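Local coordinates for protein-tyrosine-phosphatase (Shewanella sp., PDB 2Z72) that catalyses the removal of phosphate from protein phosphotyrosine, probably through a two-zinc centre like those of other calcineurin-like phosphoesterases, at residues Glu124-Met129 / Gly188-Ser193; Ile173-Asn178 / Ser182-Ile187. All coordinates share one frame; numbering follows the deposited sequence.

Contact 1. Residues Glu124-Met129 / Gly188-Ser193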
ATOM      1  N   GLU A 124      -8.092   9.964  -3.531  1.00  8.06           N
ATOM      2  CA  GLU A 124      -7.256  10.919  -2.831  1.00  8.23           C
ATOM      3  C   GLU A 124      -6.009  10.201  -2.307  1.00  7.83           C
ATOM      4  O   GLU A 124      -4.911  10.714  -2.445  1.00  8.18           O
ATOM      5  CB  GLU A 124      -8.007  11.601  -1.702  1.00  8.47           C
ATOM      6  CG  GLU A 124      -9.142  12.529  -2.174  1.00  9.56           C
ATOM      7  CD  GLU A 124     -10.380  11.898  -2.711  1.00  9.49           C
ATOM      8  OE1 GLU A 124     -10.642  10.690  -2.577  1.00  9.00           O
ATOM      9  OE2 GLU A 124     -11.158  12.690  -3.354  1.00 11.53           O
ATOM     10  N   VAL A 125      -6.181   9.058  -1.668  1.00  7.54           N
ATOM     11  CA  VAL A 125      -5.035   8.303  -1.191  1.00  7.53           C
ATOM     12  C   VAL A 125      -4.161   7.870  -2.319  1.00  7.14           C
ATOM     13  O   VAL A 125      -2.909   8.006  -2.261  1.00  8.04           O
ATOM     14  CB  VAL A 125      -5.450   7.104  -0.319  1.00  7.75           C
ATOM     15  CG1 VAL A 125      -4.182   6.379   0.143  1.00  9.08           C
ATOM     16  CG2 VAL A 125      -6.257   7.549   0.886  1.00  8.91           C
ATOM     17  N   LEU A 126      -4.740   7.315  -3.390  1.00  7.67           N
ATOM     18  CA  LEU A 126      -3.927   6.810  -4.484  1.00  7.96           C
ATOM     19  C   LEU A 126      -3.085   7.888  -5.110  1.00  7.55           C
ATOM     20  O   LEU A 126      -1.865   7.734  -5.313  1.00  8.01           O
ATOM     21  CB  LEU A 126      -4.848   6.133  -5.519  1.00  7.94           C
ATOM     22  CG  LEU A 126      -5.465   4.788  -5.116  1.00  7.80           C
ATOM     23  CD1 LEU A 126      -6.567   4.426  -6.078  1.00  8.81           C
ATOM     24  CD2 LEU A 126      -4.442   3.655  -5.101  1.00  8.53           C
ATOM     25  N   TRP A 127      -3.706   9.025  -5.449  1.00  7.78           N
ATOM     26  CA  TRP A 127      -2.940  10.074  -6.124  1.00  7.83           C
ATOM     27  C   TRP A 127      -1.931  10.716  -5.183  1.00  8.27           C
ATOM     28  O   TRP A 127      -0.883  11.176  -5.653  1.00  8.78           O
ATOM     29  CB  TRP A 127      -3.863  11.110  -6.787  1.00  8.25           C
ATOM     30  CG  TRP A 127      -4.555  10.577  -7.990  1.00  8.46           C
ATOM     31  CD1 TRP A 127      -5.865  10.309  -8.174  1.00  8.72           C
ATOM     32  CD2 TRP A 127      -3.888  10.223  -9.223  1.00  8.72           C
ATOM     33  NE1 TRP A 127      -6.069   9.824  -9.429  1.00  9.08           N
ATOM     34  CE2 TRP A 127      -4.886   9.761 -10.104  1.00  8.52           C
ATOM     35  CE3 TRP A 127      -2.560  10.267  -9.690  1.00  9.23           C
ATOM     36  CZ2 TRP A 127      -4.599   9.337 -11.393  1.00  9.77           C
ATOM     37  CZ3 TRP A 127      -2.280   9.842 -10.968  1.00 10.56           C
ATOM     38  CH2 TRP A 127      -3.285   9.385 -11.812  1.00 10.62           C
ATOM     39  N   PHE A 128      -2.235  10.814  -3.903  1.00  7.95           N
ATOM     40  CA  PHE A 128      -1.290  11.296  -2.944  1.00  8.50           C
ATOM     41  C   PHE A 128      -0.084  10.363  -2.907  1.00  7.73           C
ATOM     42  O   PHE A 128       1.061  10.842  -2.919  1.00  8.52           O
ATOM     43  CB  PHE A 128      -1.935  11.409  -1.557  1.00  8.82           C
ATOM     44  CG  PHE A 128      -0.937  11.692  -0.456  1.00  8.97           C
ATOM     45  CD1 PHE A 128      -0.351  12.928  -0.300  1.00 11.17           C
ATOM     46  CD2 PHE A 128      -0.595  10.686   0.413  1.00 11.54           C
ATOM     47  CE1 PHE A 128       0.573  13.164   0.698  1.00 12.38           C
ATOM     48  CE2 PHE A 128       0.337  10.922   1.418  1.00 14.04           C
ATOM     49  CZ  PHE A 128       0.910  12.170   1.584  1.00 13.81           C
ATOM     50  N   MET A 129      -0.315   9.072  -2.847  1.00  8.12           N
ATOM     51  CA  MET A 129       0.807   8.112  -2.771  1.00  7.82           C
ATOM     52  C   MET A 129       1.604   8.092  -4.060  1.00  7.92           C
ATOM     53  O   MET A 129       2.826   7.877  -3.991  1.00  8.67           O
ATOM     54  CB  MET A 129       0.293   6.743  -2.371  1.00  8.28           C
ATOM     55  CG  MET A 129      -0.212   6.617  -0.945  1.00  8.73           C
ATOM     56  SD  MET A 129       0.957   7.154   0.313  1.00  9.79           S
ATOM     57  CE  MET A 129       2.272   5.982   0.022  1.00 12.04           C
ATOM     58  N   GLY A 188      -3.603   1.779 -12.547  1.00  7.66           N
ATOM     59  CA  GLY A 188      -3.466   0.360 -12.708  1.00  7.74           C
ATOM     60  C   GLY A 188      -2.092  -0.012 -13.156  1.00  7.85           C
ATOM     61  O   GLY A 188      -1.568  -1.073 -12.727  1.00  8.22           O
ATOM     62  N   GLN A 189      -1.460   0.728 -14.049  1.00  8.53           N
ATOM     63  CA  GLN A 189      -0.109   0.466 -14.519  1.00  7.72           C
ATOM     64  C   GLN A 189       0.877   0.638 -13.364  1.00  8.34           C
ATOM     65  O   GLN A 189       1.788  -0.204 -13.169  1.00  9.18           O
ATOM     66  CB  GLN A 189       0.224   1.430 -15.657  1.00  9.25           C
ATOM     67  CG  GLN A 189      -0.553   1.131 -16.914  1.00  9.64           C
ATOM     68  CD  GLN A 189      -0.619   2.284 -17.874  1.00  9.97           C
ATOM     69  OE1 GLN A 189       0.069   3.268 -17.783  1.00 12.94           O
ATOM     70  NE2 GLN A 189      -1.522   2.127 -18.851  1.00 11.25           N
ATOM     71  N   TRP A 190       0.721   1.699 -12.602  1.00  8.09           N
ATOM     72  CA  TRP A 190       1.546   1.954 -11.431  1.00  7.34           C
ATOM     73  C   TRP A 190       1.440   0.819 -10.443  1.00  7.40           C
ATOM     74  O   TRP A 190       2.468   0.253  -9.973  1.00  7.54           O
ATOM     75  CB  TRP A 190       1.124   3.246 -10.837  1.00  7.21           C
ATOM     76  CG  TRP A 190       1.740   3.730  -9.577  1.00  7.14           C
ATOM     77  CD1 TRP A 190       3.021   4.054  -9.273  1.00  8.27           C
ATOM     78  CD2 TRP A 190       0.989   4.038  -8.382  1.00  7.58           C
ATOM     79  NE1 TRP A 190       3.149   4.515  -7.987  1.00  8.10           N
ATOM     80  CE2 TRP A 190       1.907   4.509  -7.434  1.00  7.98           C
ATOM     81  CE3 TRP A 190      -0.340   3.937  -8.047  1.00  8.95           C
ATOM     82  CZ2 TRP A 190       1.523   4.902  -6.144  1.00  8.93           C
ATOM     83  CZ3 TRP A 190      -0.732   4.332  -6.777  1.00 10.16           C
ATOM     84  CH2 TRP A 190       0.185   4.803  -5.849  1.00  9.88           C
ATOM     85  N   LEU A 191       0.240   0.380 -10.079  1.00  7.53           N
ATOM     86  CA  LEU A 191       0.064  -0.702  -9.127  1.00  7.48           C
ATOM     87  C   LEU A 191       0.670  -1.990  -9.638  1.00  7.19           C
ATOM     88  O   LEU A 191       1.243  -2.749  -8.858  1.00  7.89           O
ATOM     89  CB  LEU A 191      -1.411  -0.909  -8.816  1.00  7.84           C
ATOM     90  CG  LEU A 191      -2.085   0.228  -8.038  1.00  7.86           C
ATOM     91  CD1 LEU A 191      -3.585   0.012  -8.026  1.00 10.79           C
ATOM     92  CD2 LEU A 191      -1.536   0.336  -6.607  1.00 10.52           C
ATOM     93  N   ARG A 192       0.551  -2.293 -10.933  1.00  7.69           N
ATOM     94  CA  ARG A 192       1.072  -3.522 -11.510  1.00  7.54           C
ATOM     95  C   ARG A 192       2.601  -3.577 -11.550  1.00  7.72           C
ATOM     96  O   ARG A 192       3.150  -4.613 -11.852  1.00  8.86           O
ATOM     97  CB  ARG A 192       0.450  -3.759 -12.877  1.00  8.33           C
ATOM     98  CG  ARG A 192      -0.986  -4.300 -12.760  1.00  9.09           C
ATOM     99  CD  ARG A 192      -1.691  -4.247 -14.102  1.00  8.69           C
ATOM    100  NE  ARG A 192      -3.036  -4.768 -14.040  1.00  9.32           N
ATOM    101  CZ  ARG A 192      -4.095  -4.093 -13.606  1.00  8.25           C
ATOM    102  NH1 ARG A 192      -5.281  -4.692 -13.612  1.00  9.64           N
ATOM    103  NH2 ARG A 192      -3.974  -2.869 -13.186  1.00  8.71           N
ATOM    104  N   SER A 193       3.273  -2.465 -11.228  1.00  7.52           N
ATOM    105  CA  SER A 193       4.707  -2.429 -11.095  1.00  7.52           C
ATOM    106  C   SER A 193       5.196  -2.797  -9.684  1.00  7.43           C
ATOM    107  O   SER A 193       6.384  -2.984  -9.481  1.00  8.36           O
ATOM    108  CB  SER A 193       5.320  -1.122 -11.531  1.00  7.75           C
ATOM    109  OG  SER A 193       5.083  -0.117 -10.564  1.00  8.46           O
TER
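L126 meets the six-membered ring of W190 with both its side chain and its backbone: its methyl CD2 lies 4.1 Å from W190 CZ3, while its carbonyl O approaches W190 CH2 at 3.6 Å. Three residues on, M129 brings its CB into the plane of the indole, at the edge of the ring and 4.0 Å from W190 CH2. The thioether turns away from the indole, its chain bent at chi2 (-54°); the backbone carbon M129 C is also near, 3.8 Å from W190 CZ2. W190 holds CG anti to its own N (chi1 176°), which sends the indole out from helix 186-192 to helix 122-138. A long, flat, largely apolar side chain suits this place: the closest CA atoms, those of L126 and L191, are 9.7 Å apart, and its one polar atom, NE1, donates to D133 further along helix 122-138. An alanine here is likely to open a gap between the helices and leave D133 without that donor. Around this buried junction, L145 of strand 142-145 packs on W190 and L191, V143 of the same strand touches M129, I187 of W190's own helix lies against L126, and F128 packs on L87 and L90 of helix 83-92.

Contact 2. Residues Ile173-Asn178 / Ser182-Ile187; sequences INRPYN and SADTEI. Unlike the reference sequence in segment 182-187: S182 (reference Gly).
The loop that joins helix 166-172 to helix 186-192 doubles back on itself here, so that R175 near its start and D184 near its end face each other through a water. That water accepts from R175 NH1 at 3.0 Å and donates to D184 OD1 at 2.7 Å. The charged atoms themselves remain beyond salt-bridge range, NH1 and OD1 being 4.4 Å apart, with the carboxylate oxygen at the edge of the guanidinium and near its plane. D184 is deposited in two conformers, and the bridge is established for one of them alone. The guanidinium is also held through NE: with chi3 at 81° the chain folds back and R175 NE donates to I173 O at 3.0 Å, a fairly straight bond (157°) that arrives from above the carbonyl plane. Just before it, N174 has positive phi, a conformation that asparagine adopts readily, and closes helix 166-172 as the C-prime residue of a Schellman motif. Where the loop returns, the backbones approach without bonding: N178 O lies 3.3 Å from S182 N, but at a poor angle. S182, which differs from the reference sequence, sets its CB beside the same carbonyl; it too has two conformers, and any contact of its hydroxyl with D184 is doubtful. A type I turn from S182 to T185 follows. S182 O takes two donors: T185 N, and T185 OG1, which lies 2.7 Å from S182 O on an in-plane lone pair. The threonine hydroxyl also accepts from G188 N in the first turn of the next helix, so one small side chain serves turn and helix together. I14 packs against D184 and T185, and Y24 against I173 and R175. The whole is a loop linking two consecutive helices, with a Schellman motif ending one and a threonine N-cap starting the next.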
ATOM      1  N   ILE A 173     -18.830   6.377 -15.956  1.00 12.08           N
ATOM      2  CA  ILE A 173     -17.725   5.952 -16.839  1.00 12.81           C
ATOM      3  C   ILE A 173     -18.046   4.651 -17.541  1.00 14.56           C
ATOM      4  O   ILE A 173     -17.321   4.139 -18.444  1.00 16.20           O
ATOM      5  CB  ILE A 173     -16.403   5.922 -16.057  1.00 12.54           C
ATOM      6  CG1 ILE A 173     -16.109   7.272 -15.428  1.00 14.59           C
ATOM      7  CG2 ILE A 173     -15.202   5.525 -16.885  1.00 14.86           C
ATOM      8  CD1 ILE A 173     -15.043   7.300 -14.356  1.00 15.39           C
ATOM      9  N   ASN A 174     -19.165   4.056 -17.146  1.00 14.20           N
ATOM     10  CA  ASN A 174     -19.691   2.889 -17.782  1.00 16.60           C
ATOM     11  C   ASN A 174     -18.732   1.717 -17.871  1.00 14.57           C
ATOM     12  O   ASN A 174     -18.512   1.093 -18.906  1.00 19.90           O
ATOM     13  CB  ASN A 174     -20.260   3.281 -19.188  1.00 19.84           C
ATOM     14  CG  ASN A 174     -21.187   2.233 -19.713  1.00 27.03           C
ATOM     15  OD1 ASN A 174     -21.790   1.446 -18.994  1.00 24.39           O
ATOM     16  ND2 ASN A 174     -21.318   2.256 -21.031  1.00 33.05           N
ATOM     17  N   ARG A 175     -18.152   1.401 -16.719  1.00 12.70           N
ATOM     18  CA  ARG A 175     -17.321   0.212 -16.597  1.00 14.83           C
ATOM     19  C   ARG A 175     -17.272  -0.185 -15.142  1.00 12.02           C
ATOM     20  O   ARG A 175     -17.416   0.684 -14.263  1.00 12.13           O
ATOM     21  CB  ARG A 175     -15.989   0.396 -17.209  1.00 18.65           C
ATOM     22  CG  ARG A 175     -15.194   1.430 -16.529  1.00 17.47           C
ATOM     23  CD  ARG A 175     -14.104   1.856 -17.514  1.00 21.24           C
ATOM     24  NE  ARG A 175     -14.576   2.822 -18.508  1.00 26.30           N
ATOM     25  CZ  ARG A 175     -13.807   3.472 -19.372  1.00 26.94           C
ATOM     26  NH1 ARG A 175     -12.499   3.266 -19.375  1.00 31.00           N
ATOM     27  NH2 ARG A 175     -14.349   4.330 -20.220  1.00 27.71           N
ATOM     28  N   PRO A 176     -17.060  -1.471 -14.929  1.00 11.81           N
ATOM     29  CA  PRO A 176     -17.042  -1.950 -13.541  1.00 11.83           C
ATOM     30  C   PRO A 176     -15.809  -1.481 -12.801  1.00 11.02           C
ATOM     31  O   PRO A 176     -14.790  -1.051 -13.375  1.00 10.47           O
ATOM     32  CB  PRO A 176     -17.074  -3.462 -13.643  1.00 14.58           C
ATOM     33  CG  PRO A 176     -16.521  -3.756 -14.970  1.00 16.86           C
ATOM     34  CD  PRO A 176     -16.911  -2.613 -15.874  1.00 13.02           C
ATOM     35  N   TYR A 177     -15.828  -1.499 -11.460  1.00  9.95           N
ATOM     36  CA  TYR A 177     -14.815  -0.849 -10.671  1.00  9.90           C
ATOM     37  C   TYR A 177     -13.420  -1.404 -10.930  1.00  9.27           C
ATOM     38  O   TYR A 177     -12.450  -0.656 -10.953  1.00  9.28           O
ATOM     39  CB  TYR A 177     -15.156  -0.996  -9.192  1.00  9.68           C
ATOM     40  CG  TYR A 177     -14.354  -0.189  -8.233  1.00  9.45           C
ATOM     41  CD1 TYR A 177     -13.340  -0.802  -7.467  1.00  9.62           C
ATOM     42  CD2 TYR A 177     -14.561   1.157  -7.976  1.00  9.47           C
ATOM     43  CE1 TYR A 177     -12.584  -0.069  -6.566  1.00  9.16           C
ATOM     44  CE2 TYR A 177     -13.850   1.873  -7.082  1.00  9.00           C
ATOM     45  CZ  TYR A 177     -12.840   1.250  -6.361  1.00  9.18           C
ATOM     46  OH  TYR A 177     -12.109   1.895  -5.429  1.00  9.63           O
ATOM     47  N   ASN A 178     -13.309  -2.701 -11.146  1.00  9.81           N
ATOM     48  CA  ASN A 178     -11.995  -3.272 -11.500  1.00 10.06           C
ATOM     49  C   ASN A 178     -11.445  -2.659 -12.762  1.00 10.19           C
ATOM     50  O   ASN A 178     -10.204  -2.548 -12.906  1.00 10.51           O
ATOM     51  CB  ASN A 178     -12.119  -4.783 -11.580  1.00 11.32           C
ATOM     52  CG  ASN A 178     -13.160  -5.288 -12.524  1.00 12.33           C
ATOM     53  OD1 ASN A 178     -14.344  -4.963 -12.283  1.00 13.60           O
ATOM     54  ND2 ASN A 178     -12.838  -6.065 -13.535  1.00 16.13           N
ATOM     55  N   SER A 182      -7.695  -0.921 -14.341  1.00  9.10           N
ATOM     56  CA  SER A 182      -7.113  -1.940 -15.228  1.00  9.77           C
ATOM     57  C   SER A 182      -5.774  -1.501 -15.783  1.00  9.59           C
ATOM     58  O   SER A 182      -5.269  -0.392 -15.539  1.00  9.73           O
ATOM     59  CB  SER A 182      -8.149  -2.234 -16.317  0.56 11.78           C
ATOM     60  OG  SER A 182      -8.275  -1.065 -17.111  0.56 20.02           O
ATOM     61  N   ALA A 183      -5.177  -2.392 -16.586  1.00 10.75           N
ATOM     62  CA  ALA A 183      -3.868  -2.103 -17.164  1.00 10.44           C
ATOM     63  C   ALA A 183      -3.841  -0.970 -18.154  1.00 10.46           C
ATOM     64  O   ALA A 183      -2.760  -0.506 -18.559  1.00 10.89           O
ATOM     65  CB  ALA A 183      -3.338  -3.366 -17.820  1.00 13.29           C
ATOM     66  N   ASP A 184      -4.987  -0.479 -18.603  1.00 10.74           N
ATOM     67  CA  ASP A 184      -5.090   0.653 -19.480  1.00 12.08           C
ATOM     68  C   ASP A 184      -5.048   1.986 -18.717  1.00 10.45           C
ATOM     69  O   ASP A 184      -5.001   3.042 -19.346  1.00 11.54           O
ATOM     70  CB  ASP A 184      -6.410   0.649 -20.296  0.54 15.34           C
ATOM     71  CG  ASP A 184      -7.628   0.554 -19.420  0.54 16.12           C
ATOM     72  OD1 ASP A 184      -8.582   1.334 -19.595  0.54 18.53           O
ATOM     73  OD2 ASP A 184      -7.702  -0.333 -18.535  0.54 15.64           O
ATOM     74  N   THR A 185      -5.108   1.902 -17.393  1.00  9.25           N
ATOM     75  CA  THR A 185      -5.183   3.064 -16.576  1.00  8.70           C
ATOM     76  C   THR A 185      -3.832   3.407 -15.961  1.00  8.30           C
ATOM     77  O   THR A 185      -3.016   2.500 -15.659  1.00  9.11           O
ATOM     78  CB  THR A 185      -6.241   2.955 -15.439  1.00  8.41           C
ATOM     79  OG1 THR A 185      -5.785   2.073 -14.440  1.00  8.49           O
ATOM     80  CG2 THR A 185      -7.605   2.521 -16.022  1.00  9.68           C
ATOM     81  N   GLU A 186      -3.576   4.678 -15.718  1.00  8.27           N
ATOM     82  CA  GLU A 186      -2.356   5.127 -15.075  1.00  8.28           C
ATOM     83  C   GLU A 186      -2.150   4.466 -13.719  1.00  8.72           C
ATOM     84  O   GLU A 186      -1.073   3.908 -13.425  1.00  8.47           O
ATOM     85  CB  GLU A 186      -2.363   6.643 -14.918  1.00  8.77           C
ATOM     86  CG  GLU A 186      -1.086   7.243 -14.352  1.00  9.25           C
ATOM     87  CD  GLU A 186       0.114   7.133 -15.259  1.00 10.17           C
ATOM     88  OE1 GLU A 186       1.254   7.285 -14.770  1.00 11.18           O
ATOM     89  OE2 GLU A 186      -0.047   6.826 -16.454  1.00 10.91           O
ATOM     90  N   ILE A 187      -3.164   4.530 -12.864  1.00  8.84           N
ATOM     91  CA  ILE A 187      -3.068   3.922 -11.524  1.00  7.54           C
ATOM     92  C   ILE A 187      -2.886   2.416 -11.652  1.00  7.53           C
ATOM     93  O   ILE A 187      -2.083   1.841 -10.903  1.00  7.97           O
ATOM     94  CB  ILE A 187      -4.252   4.320 -10.651  1.00  7.90           C
ATOM     95  CG1 ILE A 187      -4.277   5.811 -10.333  1.00  8.62           C
ATOM     96  CG2 ILE A 187      -4.275   3.472  -9.377  1.00  8.46           C
ATOM     97  CD1 ILE A 187      -3.108   6.335  -9.541  1.00  9.36           C
TER
HETATM   98  O   HOH W   1     -11.012   0.816 -18.554  1.00 25.65           O

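Helix 186-192 joins the two contacts: contact 2 lies at its N-terminal start, contact 1 further along it, at W190, with centres about 12 Å apart. Along the chain, contact 2 is nested inside the 58-residue stretch between the segments of contact 1. They also touch directly, for Q189 NE2 probably donates to A183 O at 2.9 Å, and R192 NH2 packs 3.4 Å from S182 C. Contact 1 is the deeper, its centre about 9 Å from the centre of the chain against about 18 Å for contact 2. Neither supplies a zinc ligand; the side chain of L126 in contact 1 is about 13 Å from a bound zinc ion, so this is packing away from the metal site rather than part of it.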